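N-acylethanolamine-hydrolyzing acid amidase subunit beta (Caenorhabditis elegans, PDB 6DY3) probably degrades bioactive fatty acid amides such as N-palmitoylethanolamine to ethanolamine and free fatty acids, working as a heterodimer with the alpha subunit. Local coordinates at residues N53-G58 and D98-Q103; E108-F113 and E133-S138. All coordinates share one frame; numbering follows the deposited sequence.

How the interactions relate
Followed from the N terminus, the chain first lays down 53-58, which leads into strand 57-60, and returns as helix 92-102 to close interaction 1 over 39 residues holding strand 64-70 and helix 76-89. Interaction 2 opens only after that: helix 106-113 follows directly, and strand 122-127 lies in the 19-residue excursion before 133-138 meets it. The two loops therefore stand in series, neither crossing nor nested. Both fix a helix to the same antiparallel sheet, at strands 57-60 and 134-139, which strands 64-70 and 122-127 separate. The helices also touch each other, Val-99 packing on Ala-109 and on the ring of Phe-113.

Interaction 1 of 2, residues N53-G58 and D98-Q103; sequences NGVLTG and DVLENQ
Leu-100, on the face of helix 92-102 turned to the sheet, meets Val-55 and Gly-58 through a single methyl, CD1. The contact is wholly apolar: CD1 lies 3.8 Å from CG1 of Val-55, and the two side chains cross at about a right angle. In Val-55, CG1 stands trans to the main-chain nitrogen (chi1 180°), which directs this branch to the leucine. The second meeting is of side chain with backbone, Leu-100 CD1 resting 4.0 Å from CA of Gly-58. Without a side chain at Gly-58, the methyl can settle directly against the main chain, on the side a beta carbon would point to. No hydrogen bond links the segments, but polar ties flank the packing: Arg-97 donates to the carbonyl of Asn-53, and Val-55 has a backbone bond with Ser-93. The three touching residues are buried. Leu-100 also packs on Tyr-64 and Val-66 of strand 64-70, next to strand 57-60 in the sheet. Thr-57, whose CB bond is directed away from the helix, packs on Thr-213 and Met-215 of strand 209-215 in the second sheet, which places helix 92-102 on the outer face of the seven-stranded one.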
loop_
_atom_site.group_PDB
_atom_site.type_symbol
_atom_site.label_atom_id
_atom_site.label_comp_id
_atom_site.label_asym_id
_atom_site.label_seq_id
_atom_site.Cartn_x
_atom_site.Cartn_y
_atom_site.Cartn_z
ATOM N N ASN B 53 -10.575 -3.484 2.360
ATOM C CA ASN B 53 -10.703 -2.622 3.529
ATOM C C ASN B 53 -9.410 -2.535 4.334
ATOM O O ASN B 53 -9.408 -1.963 5.429
ATOM C CB ASN B 53 -11.867 -3.082 4.421
ATOM C CG ASN B 53 -11.797 -4.548 4.776
ATOM O OD1 ASN B 53 -11.332 -5.370 3.987
ATOM N ND2 ASN B 53 -12.277 -4.890 5.968
ATOM N N GLY B 54 -8.308 -3.080 3.815
ATOM C CA GLY B 54 -6.996 -2.816 4.361
ATOM C C GLY B 54 -6.382 -1.579 3.730
ATOM O O GLY B 54 -6.946 -0.967 2.826
ATOM N N VAL B 55 -5.202 -1.213 4.229
ATOM C CA VAL B 55 -4.472 -0.041 3.753
ATOM C C VAL B 55 -3.043 -0.444 3.415
ATOM O O VAL B 55 -2.338 -1.005 4.259
ATOM C CB VAL B 55 -4.462 1.100 4.790
ATOM C CG1 VAL B 55 -3.675 2.309 4.252
ATOM C CG2 VAL B 55 -5.878 1.504 5.160
ATOM N N LEU B 56 -2.610 -0.131 2.191
ATOM C CA LEU B 56 -1.221 -0.299 1.791
ATOM C C LEU B 56 -0.525 1.018 1.475
ATOM O O LEU B 56 0.703 1.027 1.325
ATOM C CB LEU B 56 -1.120 -1.228 0.571
ATOM C CG LEU B 56 -1.633 -2.655 0.796
ATOM C CD1 LEU B 56 -1.564 -3.446 -0.493
ATOM C CD2 LEU B 56 -0.856 -3.364 1.902
ATOM N N THR B 57 -1.266 2.117 1.371
ATOM C CA THR B 57 -0.707 3.458 1.230
ATOM C C THR B 57 -1.547 4.357 2.124
ATOM O O THR B 57 -2.721 4.595 1.824
ATOM C CB THR B 57 -0.751 3.944 -0.221
ATOM O OG1 THR B 57 -0.160 2.968 -1.087
ATOM C CG2 THR B 57 -0.019 5.280 -0.369
ATOM N N GLY B 58 -0.963 4.841 3.220
ATOM C CA GLY B 58 -1.744 5.536 4.223
ATOM C C GLY B 58 -0.931 6.538 5.009
ATOM O O GLY B 58 0.289 6.642 4.865
ATOM N N ASP B 98 -3.922 -1.535 11.167
ATOM C CA ASP B 98 -3.902 -1.592 12.624
ATOM C C ASP B 98 -2.807 -0.701 13.192
ATOM O O ASP B 98 -2.978 -0.095 14.255
ATOM C CB ASP B 98 -3.716 -3.037 13.082
ATOM C CG ASP B 98 -3.718 -3.178 14.588
ATOM O OD1 ASP B 98 -4.817 -3.177 15.186
ATOM O OD2 ASP B 98 -2.621 -3.298 15.174
ATOM N N VAL B 99 -1.667 -0.620 12.508
ATOM C CA VAL B 99 -0.603 0.270 12.963
ATOM C C VAL B 99 -1.037 1.724 12.837
ATOM O O VAL B 99 -0.800 2.538 13.739
ATOM C CB VAL B 99 0.696 -0.007 12.181
ATOM C CG1 VAL B 99 1.770 1.036 12.511
ATOM C CG2 VAL B 99 1.208 -1.402 12.484
ATOM N N LEU B 100 -1.680 2.077 11.719
ATOM C CA LEU B 100 -2.161 3.443 11.539
ATOM C C LEU B 100 -3.177 3.824 12.605
ATOM O O LEU B 100 -3.295 5.003 12.954
ATOM C CB LEU B 100 -2.784 3.610 10.149
ATOM C CG LEU B 100 -1.823 3.665 8.961
ATOM C CD1 LEU B 100 -2.594 3.598 7.646
ATOM C CD2 LEU B 100 -0.971 4.920 9.022
ATOM N N GLU B 101 -3.908 2.847 13.137
ATOM C CA GLU B 101 -4.968 3.126 14.094
ATOM C C GLU B 101 -4.476 3.189 15.534
ATOM O O GLU B 101 -5.038 3.948 16.328
ATOM C CB GLU B 101 -6.064 2.063 13.979
ATOM C CG GLU B 101 -7.324 2.377 14.776
ATOM C CD GLU B 101 -8.500 1.502 14.381
ATOM O OE1 GLU B 101 -8.852 1.470 13.183
ATOM O OE2 GLU B 101 -9.078 0.846 15.269
ATOM N N ASN B 102 -3.431 2.431 15.885
ATOM C CA ASN B 102 -2.998 2.290 17.270
ATOM C C ASN B 102 -1.601 2.824 17.565
ATOM O O ASN B 102 -1.226 2.886 18.741
ATOM C CB ASN B 102 -3.058 0.811 17.686
ATOM C CG ASN B 102 -4.447 0.226 17.550
ATOM O OD1 ASN B 102 -5.437 0.863 17.912
ATOM N ND2 ASN B 102 -4.533 -0.973 16.987
ATOM N N GLN B 103 -0.814 3.187 16.559
ATOM C CA GLN B 103 0.513 3.758 16.767
ATOM C C GLN B 103 0.472 5.230 16.375
ATOM O O GLN B 103 0.188 5.562 15.220
ATOM C CB GLN B 103 1.570 2.995 15.967
ATOM C CG GLN B 103 1.607 1.499 16.268
ATOM C CD GLN B 103 1.839 1.183 17.745
ATOM O OE1 GLN B 103 2.590 1.868 18.437
ATOM N NE2 GLN B 103 1.179 0.144 18.231
#

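Interaction 2 of 2, residues E108-F113 and E133-S138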
loop_
_atom_site.group_PDB
_atom_site.type_symbol
_atom_site.label_atom_id
_atom_site.label_comp_id
_atom_site.label_asym_id
_atom_site.label_seq_id
_atom_site.Cartn_x
_atom_site.Cartn_y
_atom_site.Cartn_z
ATOM N N GLU B 108 6.864 5.009 17.026
ATOM C CA GLU B 108 6.030 3.874 17.408
ATOM C C GLU B 108 5.692 3.012 16.200
ATOM O O GLU B 108 5.705 1.777 16.286
ATOM C CB GLU B 108 4.754 4.365 18.089
ATOM C CG GLU B 108 4.957 4.840 19.514
ATOM C CD GLU B 108 3.717 5.490 20.104
ATOM O OE1 GLU B 108 3.012 6.221 19.377
ATOM O OE2 GLU B 108 3.440 5.255 21.297
ATOM N N ALA B 109 5.398 3.642 15.062
ATOM C CA ALA B 109 5.052 2.884 13.867
ATOM C C ALA B 109 6.248 2.096 13.345
ATOM O O ALA B 109 6.100 0.941 12.928
ATOM C CB ALA B 109 4.516 3.826 12.789
ATOM N N VAL B 110 7.441 2.699 13.359
ATOM C CA VAL B 110 8.624 2.011 12.852
ATOM C C VAL B 110 8.921 0.765 13.677
ATOM O O VAL B 110 9.282 -0.286 13.134
ATOM C CB VAL B 110 9.829 2.973 12.827
ATOM C CG1 VAL B 110 11.111 2.231 12.451
ATOM C CG2 VAL B 110 9.580 4.111 11.849
ATOM N N ASP B 111 8.775 0.854 14.996
ATOM C CA ASP B 111 9.040 -0.315 15.828
ATOM C C ASP B 111 8.009 -1.411 15.591
ATOM O O ASP B 111 8.357 -2.596 15.540
ATOM C CB ASP B 111 9.074 0.091 17.302
ATOM C CG ASP B 111 10.312 0.900 17.651
ATOM O OD1 ASP B 111 11.357 0.688 16.999
ATOM O OD2 ASP B 111 10.242 1.746 18.570
ATOM N N ALA B 112 6.740 -1.032 15.412
ATOM C CA ALA B 112 5.700 -2.021 15.150
ATOM C C ALA B 112 5.987 -2.787 13.867
ATOM O O ALA B 112 5.807 -4.009 13.811
ATOM C CB ALA B 112 4.336 -1.338 15.076
ATOM N N PHE B 113 6.440 -2.085 12.826
ATOM C CA PHE B 113 6.778 -2.712 11.556
ATOM C C PHE B 113 8.069 -3.519 11.624
ATOM O O PHE B 113 8.334 -4.303 10.707
ATOM C CB PHE B 113 6.907 -1.646 10.454
ATOM C CG PHE B 113 5.606 -0.961 10.094
ATOM C CD1 PHE B 113 4.437 -1.684 9.930
ATOM C CD2 PHE B 113 5.561 0.413 9.918
ATOM C CE1 PHE B 113 3.254 -1.055 9.599
ATOM C CE2 PHE B 113 4.376 1.046 9.587
ATOM C CZ PHE B 113 3.224 0.307 9.427
ATOM N N GLU B 133 13.753 11.202 9.910
ATOM C CA GLU B 133 12.601 10.326 10.113
ATOM C C GLU B 133 12.087 9.873 8.746
ATOM O O GLU B 133 11.039 10.295 8.254
ATOM C CB GLU B 133 11.522 11.022 10.930
ATOM C CG GLU B 133 11.847 11.091 12.414
ATOM C CD GLU B 133 10.634 11.382 13.285
ATOM O OE1 GLU B 133 9.630 11.913 12.763
ATOM O OE2 GLU B 133 10.694 11.101 14.501
ATOM N N GLY B 134 12.888 9.017 8.117
ATOM C CA GLY B 134 12.528 8.355 6.881
ATOM C C GLY B 134 13.294 7.054 6.773
ATOM O O GLY B 134 14.526 7.057 6.840
ATOM N N VAL B 135 12.594 5.932 6.627
ATOM C CA VAL B 135 13.231 4.624 6.698
ATOM C C VAL B 135 12.591 3.674 5.696
ATOM O O VAL B 135 11.392 3.745 5.414
ATOM C CB VAL B 135 13.140 4.029 8.121
ATOM C CG1 VAL B 135 11.683 3.748 8.501
ATOM C CG2 VAL B 135 13.978 2.765 8.223
ATOM N N VAL B 136 13.413 2.783 5.153
ATOM C CA VAL B 136 12.941 1.613 4.424
ATOM C C VAL B 136 13.100 0.421 5.350
ATOM O O VAL B 136 14.204 0.152 5.836
ATOM C CB VAL B 136 13.714 1.404 3.113
ATOM C CG1 VAL B 136 13.366 0.063 2.493
ATOM C CG2 VAL B 136 13.407 2.522 2.134
ATOM N N ILE B 137 11.998 -0.269 5.626
ATOM C CA ILE B 137 12.013 -1.475 6.447
ATOM C C ILE B 137 11.937 -2.676 5.516
ATOM O O ILE B 137 10.969 -2.831 4.761
ATOM C CB ILE B 137 10.858 -1.484 7.459
ATOM C CG1 ILE B 137 10.969 -0.273 8.390
ATOM C CG2 ILE B 137 10.844 -2.800 8.244
ATOM C CD1 ILE B 137 9.780 -0.084 9.310
ATOM N N SER B 138 12.950 -3.529 5.572
ATOM C CA SER B 138 13.017 -4.716 4.731
ATOM C C SER B 138 12.531 -5.908 5.544
ATOM O O SER B 138 13.229 -6.374 6.450
ATOM C CB SER B 138 14.438 -4.947 4.228
ATOM O OG SER B 138 14.900 -3.809 3.529
#
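Ile-137 of strand 134-139 reaches toward helix 106-113 and touches both Val-110 and Phe-113. From its CB the side chain splits. The CG2 branch, trans to the main-chain nitrogen, comes to the carbonyl of Phe-113, 3.8 Å from its O; that oxygen takes a hydrogen bond from Arg-139. The other branch runs through CG1 to CD1, extended (chi2 172°), and carries its methyl in among the helix residues. At this tip CD1 lies 3.5 Å from CB of Phe-113. It is also 3.9 Å from the carbonyl O of Val-110, with CG1 of that residue close by, so one methyl bridges successive turns of the helix. It meets the Phe-113 ring obliquely, while the ring itself leads away from the strand toward Ile-124, Val-126 and, on helix 92-102, Phe-95 and Ile-96.

Two residues earlier on the strand, Val-135 turns to the same face, and its CG1 meets CG2 of Val-110 tip to tip at 4.0 Å. The two branches of Val-110 thus have separate partners, CG2 on Val-135 and CG1 on Ile-137. No hydrogen bond crosses the contact.

Helix 108-113 and strand 134-138 run in nearly the same direction, 15° apart, with their axes 9.9 Å from each other. Helix 106-113, packed on the sheet through alternate residues of the strand, belongs to one of the outer helical layers of the alpha-beta-beta-alpha sandwich characteristic of Ntn hydrolases, the superfamily to which this amidase belongs.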